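Local coordinates for arginine--tRNA ligase (Campylobacter jejuni, PDB 3FNR), which catalyses the ATP-dependent attachment of L-arginine to tRNA(Arg), releasing AMP and diphosphate, as a class I aminoacyl-tRNA synthetase, at residues Tyr219-Met231 with Tyr249-Phe262. The protein carries 1 engineered substitution. Sequence-based numbering, arbitrary orientation.
Sequences YLAADIVYHKDKM and YIPRMKAAMEFLGF. With SO4 (sulfate ion), chain C.
Met253 is a knob set among Leu220, Asp223, Ile224 and His227, where two helices of the class I catalytic domain, a Rossmann-type fold, pack together. The axes of the segments 219-231 and 250-258 cross at -53°, 10.3 Å apart at their closest. The parallel strand 237-243 lies between them in sequence. Met253 meets the side chain of His227 at about a right angle. Its SD lies over one face of the imidazole, 4.1 Å from the ring centroid, a sulfur-aromatic contact, and CE of Lys230 lies over the other. His227 ND1 also donates to Asp223 O, 2.9 Å away and in the plane of the ring. That bond helps fix the ring's rotation, while NE2 bonds Asn240 of the central sheet. The Tyr249 ring and the Asp223 carboxylate reach toward each other, their planes inclined rather than parallel. Tyr249 OH is 3.1 Å from Asp223 OD2, which lies at the edge of the phenol, near its plane. Leu220 CD1 fits beside this hydroxyl and also touches Met253 CE. Midway, Ile224 CD1 packs on Ala256 CB, and its CG2, anti to the backbone N, reaches Leu260 CD1. The CE of Met257 turns back against His227 CB. Helix 250-258 ends in a Schellman motif, with Gly261 at C-prime, and the chain then brings the Phe262 ring against Met231. Bends about CB-CG (chi2 -96°) and CG-SD fold the Met231 chain back, bringing CE against both Met257 CG and Phe262 CB. Met231 CB sits over the centre of the Phe262 ring in a CH-pi contact, 3.7 Å from the centroid and 6° off the normal.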
loop_
_atom_site.group_PDB
_atom_site.type_symbol
_atom_site.label_atom_id
_atom_site.label_comp_id
_atom_site.label_asym_id
_atom_site.label_seq_id
_atom_site.Cartn_x
_atom_site.Cartn_y
_atom_site.Cartn_z
ATOM N N TYR A 219 -13.089 -18.642 12.047
ATOM C CA TYR A 219 -12.337 -17.518 11.475
ATOM C C TYR A 219 -13.103 -16.216 11.666
ATOM O O TYR A 219 -12.505 -15.179 11.941
ATOM C CB TYR A 219 -12.043 -17.729 9.979
ATOM C CG TYR A 219 -11.165 -18.921 9.668
ATOM C CD1 TYR A 219 -11.641 -19.971 8.878
ATOM C CD2 TYR A 219 -9.857 -19.004 10.160
ATOM C CE1 TYR A 219 -10.841 -21.081 8.586
ATOM C CE2 TYR A 219 -9.045 -20.109 9.875
ATOM C CZ TYR A 219 -9.545 -21.144 9.087
ATOM O OH TYR A 219 -8.752 -22.235 8.799
ATOM N N LEU A 220 -14.430 -16.277 11.533
ATOM C CA LEU A 220 -15.270 -15.098 11.748
ATOM C C LEU A 220 -15.137 -14.590 13.178
ATOM O O LEU A 220 -14.963 -13.388 13.399
ATOM C CB LEU A 220 -16.734 -15.400 11.427
ATOM C CG LEU A 220 -17.690 -14.212 11.538
ATOM C CD1 LEU A 220 -17.378 -13.180 10.488
ATOM C CD2 LEU A 220 -19.108 -14.672 11.392
ATOM N N ALA A 221 -15.187 -15.514 14.139
ATOM C CA ALA A 221 -15.025 -15.190 15.563
ATOM C C ALA A 221 -13.721 -14.438 15.807
ATOM O O ALA A 221 -13.727 -13.372 16.415
ATOM C CB ALA A 221 -15.077 -16.456 16.419
ATOM N N ALA A 222 -12.622 -14.995 15.300
ATOM C CA ALA A 222 -11.291 -14.392 15.380
ATOM C C ALA A 222 -11.276 -12.987 14.781
ATOM O O ALA A 222 -10.673 -12.071 15.340
ATOM C CB ALA A 222 -10.278 -15.282 14.658
ATOM N N ASP A 223 -11.966 -12.831 13.652
ATOM C CA ASP A 223 -12.042 -11.553 12.943
ATOM C C ASP A 223 -12.824 -10.509 13.739
ATOM O O ASP A 223 -12.401 -9.350 13.833
ATOM C CB ASP A 223 -12.650 -11.758 11.552
ATOM C CG ASP A 223 -12.134 -10.752 10.523
ATOM O OD1 ASP A 223 -11.197 -9.974 10.832
ATOM O OD2 ASP A 223 -12.671 -10.741 9.394
ATOM N N ILE A 224 -13.948 -10.929 14.319
ATOM C CA ILE A 224 -14.763 -10.075 15.195
ATOM C C ILE A 224 -13.995 -9.576 16.436
ATOM O O ILE A 224 -13.995 -8.363 16.730
ATOM C CB ILE A 224 -16.057 -10.785 15.631
ATOM C CG1 ILE A 224 -16.935 -11.064 14.402
ATOM C CG2 ILE A 224 -16.831 -9.920 16.616
ATOM C CD1 ILE A 224 -18.180 -11.809 14.720
ATOM N N VAL A 225 -13.330 -10.511 17.121
ATOM C CA VAL A 225 -12.448 -10.223 18.273
ATOM C C VAL A 225 -11.413 -9.139 17.954
ATOM O O VAL A 225 -11.278 -8.170 18.699
ATOM C CB VAL A 225 -11.713 -11.515 18.752
ATOM C CG1 VAL A 225 -10.616 -11.201 19.767
ATOM C CG2 VAL A 225 -12.699 -12.526 19.334
ATOM N N TYR A 226 -10.701 -9.306 16.839
ATOM C CA TYR A 226 -9.701 -8.338 16.395
ATOM C C TYR A 226 -10.330 -6.978 16.112
ATOM O O TYR A 226 -9.829 -5.940 16.556
ATOM C CB TYR A 226 -8.983 -8.852 15.138
ATOM C CG TYR A 226 -7.958 -7.890 14.590
ATOM C CD1 TYR A 226 -7.018 -7.298 15.430
ATOM C CD2 TYR A 226 -7.914 -7.581 13.227
ATOM C CE1 TYR A 226 -6.083 -6.408 14.945
ATOM C CE2 TYR A 226 -6.963 -6.690 12.727
ATOM C CZ TYR A 226 -6.057 -6.110 13.597
ATOM O OH TYR A 226 -5.104 -5.237 13.139
ATOM N N HIS A 227 -11.431 -6.992 15.371
ATOM C CA HIS A 227 -12.122 -5.759 15.026
ATOM C C HIS A 227 -12.688 -5.022 16.234
ATOM O O HIS A 227 -12.677 -3.786 16.266
ATOM C CB HIS A 227 -13.181 -6.029 13.969
ATOM C CG HIS A 227 -12.632 -6.037 12.580
ATOM N ND1 HIS A 227 -12.028 -7.145 12.024
ATOM C CD2 HIS A 227 -12.559 -5.057 11.648
ATOM C CE1 HIS A 227 -11.626 -6.852 10.800
ATOM N NE2 HIS A 227 -11.936 -5.592 10.548
ATOM N N LYS A 228 -13.142 -5.780 17.235
ATOM C CA LYS A 228 -13.590 -5.210 18.507
ATOM C C LYS A 228 -12.464 -4.410 19.169
ATOM O O LYS A 228 -12.683 -3.297 19.644
ATOM C CB LYS A 228 -14.069 -6.317 19.454
ATOM C CG LYS A 228 -14.589 -5.790 20.799
ATOM C CD LYS A 228 -14.978 -6.921 21.731
ATOM C CE LYS A 228 -15.351 -6.396 23.104
ATOM N NZ LYS A 228 -14.133 -6.090 23.901
ATOM N N ASP A 229 -11.269 -4.994 19.205
ATOM C CA ASP A 229 -10.068 -4.278 19.651
ATOM C C ASP A 229 -9.796 -3.020 18.798
ATOM O O ASP A 229 -9.734 -1.926 19.350
ATOM C CB ASP A 229 -8.867 -5.225 19.659
ATOM C CG ASP A 229 -7.544 -4.522 20.000
ATOM O OD1 ASP A 229 -7.534 -3.444 20.623
ATOM O OD2 ASP A 229 -6.491 -5.081 19.650
ATOM N N LYS A 230 -9.673 -3.162 17.475
ATOM C CA LYS A 230 -9.416 -1.988 16.595
ATOM C C LYS A 230 -10.411 -0.832 16.763
ATOM O O LYS A 230 -10.010 0.337 16.809
ATOM C CB LYS A 230 -9.384 -2.384 15.123
ATOM C CG LYS A 230 -8.196 -3.214 14.697
ATOM C CD LYS A 230 -8.084 -3.241 13.173
ATOM C CE LYS A 230 -9.299 -3.846 12.538
ATOM N NZ LYS A 230 -9.181 -3.937 11.047
ATOM N N MET A 231 -11.698 -1.157 16.866
ATOM C CA MET A 231 -12.758 -0.130 16.947
ATOM C C MET A 231 -12.929 0.501 18.327
ATOM O O MET A 231 -13.680 1.474 18.490
ATOM C CB MET A 231 -14.095 -0.709 16.491
ATOM C CG MET A 231 -14.087 -1.181 15.046
ATOM S SD MET A 231 -14.741 0.051 13.926
ATOM C CE MET A 231 -16.441 -0.456 13.987
ATOM N N TYR A 249 -18.538 -10.493 2.306
ATOM C CA TYR A 249 -18.144 -10.612 3.700
ATOM C C TYR A 249 -18.401 -9.314 4.471
ATOM O O TYR A 249 -18.387 -9.310 5.698
ATOM C CB TYR A 249 -16.664 -10.965 3.740
ATOM C CG TYR A 249 -16.137 -11.527 5.036
ATOM C CD1 TYR A 249 -15.447 -10.715 5.937
ATOM C CD2 TYR A 249 -16.279 -12.883 5.343
ATOM C CE1 TYR A 249 -14.932 -11.228 7.125
ATOM C CE2 TYR A 249 -15.761 -13.411 6.533
ATOM C CZ TYR A 249 -15.088 -12.572 7.414
ATOM O OH TYR A 249 -14.576 -13.067 8.587
ATOM N N ILE A 250 -18.630 -8.216 3.752
ATOM C CA ILE A 250 -18.884 -6.912 4.384
ATOM C C ILE A 250 -20.093 -6.892 5.345
ATOM O O ILE A 250 -19.918 -6.505 6.500
ATOM C CB ILE A 250 -18.917 -5.718 3.360
ATOM C CG1 ILE A 250 -17.600 -5.637 2.581
ATOM C CG2 ILE A 250 -19.161 -4.387 4.075
ATOM C CD1 ILE A 250 -17.569 -4.553 1.497
ATOM N N PRO A 251 -21.296 -7.343 4.901
ATOM C CA PRO A 251 -22.459 -7.220 5.788
ATOM C C PRO A 251 -22.344 -7.933 7.140
ATOM O O PRO A 251 -22.828 -7.398 8.131
ATOM C CB PRO A 251 -23.594 -7.846 4.968
ATOM C CG PRO A 251 -23.165 -7.683 3.568
ATOM C CD PRO A 251 -21.696 -7.961 3.621
ATOM N N ARG A 252 -21.706 -9.103 7.186
ATOM C CA ARG A 252 -21.550 -9.844 8.448
ATOM C C ARG A 252 -20.579 -9.171 9.419
ATOM O O ARG A 252 -20.703 -9.332 10.631
ATOM C CB ARG A 252 -21.148 -11.310 8.215
ATOM C CG ARG A 252 -19.695 -11.540 7.834
ATOM C CD ARG A 252 -19.461 -12.945 7.301
ATOM N NE ARG A 252 -20.002 -13.080 5.957
ATOM C CZ ARG A 252 -19.794 -14.117 5.161
ATOM N NH1 ARG A 252 -20.333 -14.127 3.953
ATOM N NH2 ARG A 252 -19.043 -15.132 5.560
ATOM N N MET A 253 -19.635 -8.397 8.890
ATOM C CA MET A 253 -18.700 -7.692 9.742
ATOM C C MET A 253 -19.332 -6.421 10.294
ATOM O O MET A 253 -19.159 -6.105 11.469
ATOM C CB MET A 253 -17.376 -7.438 9.012
ATOM C CG MET A 253 -16.167 -7.087 9.921
ATOM S SD MET A 253 -15.691 -8.262 11.234
ATOM C CE MET A 253 -15.999 -9.789 10.421
ATOM N N LYS A 254 -20.092 -5.712 9.460
ATOM C CA LYS A 254 -20.822 -4.522 9.914
ATOM C C LYS A 254 -21.857 -4.884 10.982
ATOM O O LYS A 254 -22.038 -4.143 11.954
ATOM C CB LYS A 254 -21.517 -3.820 8.741
ATOM C CG LYS A 254 -20.608 -3.441 7.588
ATOM C CD LYS A 254 -19.903 -2.125 7.816
ATOM C CE LYS A 254 -19.585 -1.455 6.489
ATOM N NZ LYS A 254 -19.196 -0.033 6.668
ATOM N N ALA A 255 -22.522 -6.025 10.779
ATOM C CA ALA A 255 -23.518 -6.572 11.705
ATOM C C ALA A 255 -22.903 -6.881 13.061
ATOM O O ALA A 255 -23.488 -6.567 14.094
ATOM C CB ALA A 255 -24.146 -7.838 11.114
ATOM N N ALA A 256 -21.711 -7.476 13.036
ATOM C CA ALA A 256 -20.950 -7.783 14.243
ATOM C C ALA A 256 -20.601 -6.524 15.019
ATOM O O ALA A 256 -20.745 -6.490 16.240
ATOM C CB ALA A 256 -19.691 -8.535 13.881
ATOM N N MET A 257 -20.161 -5.485 14.305
ATOM C CA MET A 257 -19.802 -4.214 14.932
ATOM C C MET A 257 -21.011 -3.511 15.551
ATOM O O MET A 257 -20.894 -2.889 16.609
ATOM C CB MET A 257 -19.049 -3.288 13.953
ATOM C CG MET A 257 -17.700 -3.838 13.422
ATOM S SD MET A 257 -16.501 -4.324 14.686
ATOM C CE MET A 257 -16.741 -6.102 14.681
ATOM N N GLU A 258 -22.171 -3.632 14.911
ATOM C CA GLU A 258 -23.406 -3.079 15.470
ATOM C C GLU A 258 -23.779 -3.809 16.758
ATOM O O GLU A 258 -24.228 -3.190 17.723
ATOM C CB GLU A 258 -24.560 -3.156 14.462
ATOM C CG GLU A 258 -24.433 -2.213 13.253
ATOM C CD GLU A 258 -24.585 -0.730 13.597
ATOM O OE1 GLU A 258 -24.082 0.112 12.820
ATOM O OE2 GLU A 258 -25.207 -0.395 14.630
ATOM N N PHE A 259 -23.553 -5.121 16.771
ATOM C CA PHE A 259 -23.812 -5.958 17.945
ATOM C C PHE A 259 -22.714 -5.837 19.017
ATOM O O PHE A 259 -22.701 -6.600 19.980
ATOM C CB PHE A 259 -23.949 -7.424 17.535
ATOM C CG PHE A 259 -25.326 -7.816 17.047
ATOM C CD1 PHE A 259 -26.477 -7.433 17.737
ATOM C CD2 PHE A 259 -25.461 -8.617 15.922
ATOM C CE1 PHE A 259 -27.736 -7.817 17.291
ATOM C CE2 PHE A 259 -26.706 -9.005 15.465
ATOM C CZ PHE A 259 -27.854 -8.607 16.152
ATOM N N LEU A 260 -21.787 -4.900 18.838
ATOM C CA LEU A 260 -20.768 -4.620 19.848
ATOM C C LEU A 260 -20.893 -3.177 20.327
ATOM O O LEU A 260 -20.059 -2.682 21.096
ATOM C CB LEU A 260 -19.363 -4.901 19.306
ATOM C CG LEU A 260 -18.939 -6.361 19.094
ATOM C CD1 LEU A 260 -17.679 -6.449 18.260
ATOM C CD2 LEU A 260 -18.711 -7.069 20.416
ATOM N N GLY A 261 -21.950 -2.508 19.872
ATOM C CA GLY A 261 -22.244 -1.149 20.309
ATOM C C GLY A 261 -21.620 -0.099 19.416
ATOM O O GLY A 261 -21.781 1.099 19.662
ATOM N N PHE A 262 -20.915 -0.546 18.376
ATOM C CA PHE A 262 -20.247 0.371 17.453
ATOM C C PHE A 262 -21.179 0.834 16.337
ATOM O O PHE A 262 -22.109 0.124 15.948
ATOM C CB PHE A 262 -18.998 -0.265 16.827
ATOM C CG PHE A 262 -17.971 -0.731 17.828
ATOM C CD1 PHE A 262 -17.570 -2.064 17.852
ATOM C CD2 PHE A 262 -17.394 0.157 18.731
ATOM C CE1 PHE A 262 -16.619 -2.508 18.768
ATOM C CE2 PHE A 262 -16.449 -0.281 19.657
ATOM C CZ PHE A 262 -16.064 -1.620 19.673
HETATM S S SO4 C . -14.047 -22.119 10.430
HETATM O O1 SO4 C . -12.975 -21.732 11.341
HETATM O O2 SO4 C . -13.471 -22.946 9.374
HETATM O O3 SO4 C . -15.061 -22.887 11.152
HETATM O O4 SO4 C . -14.663 -20.936 9.835
#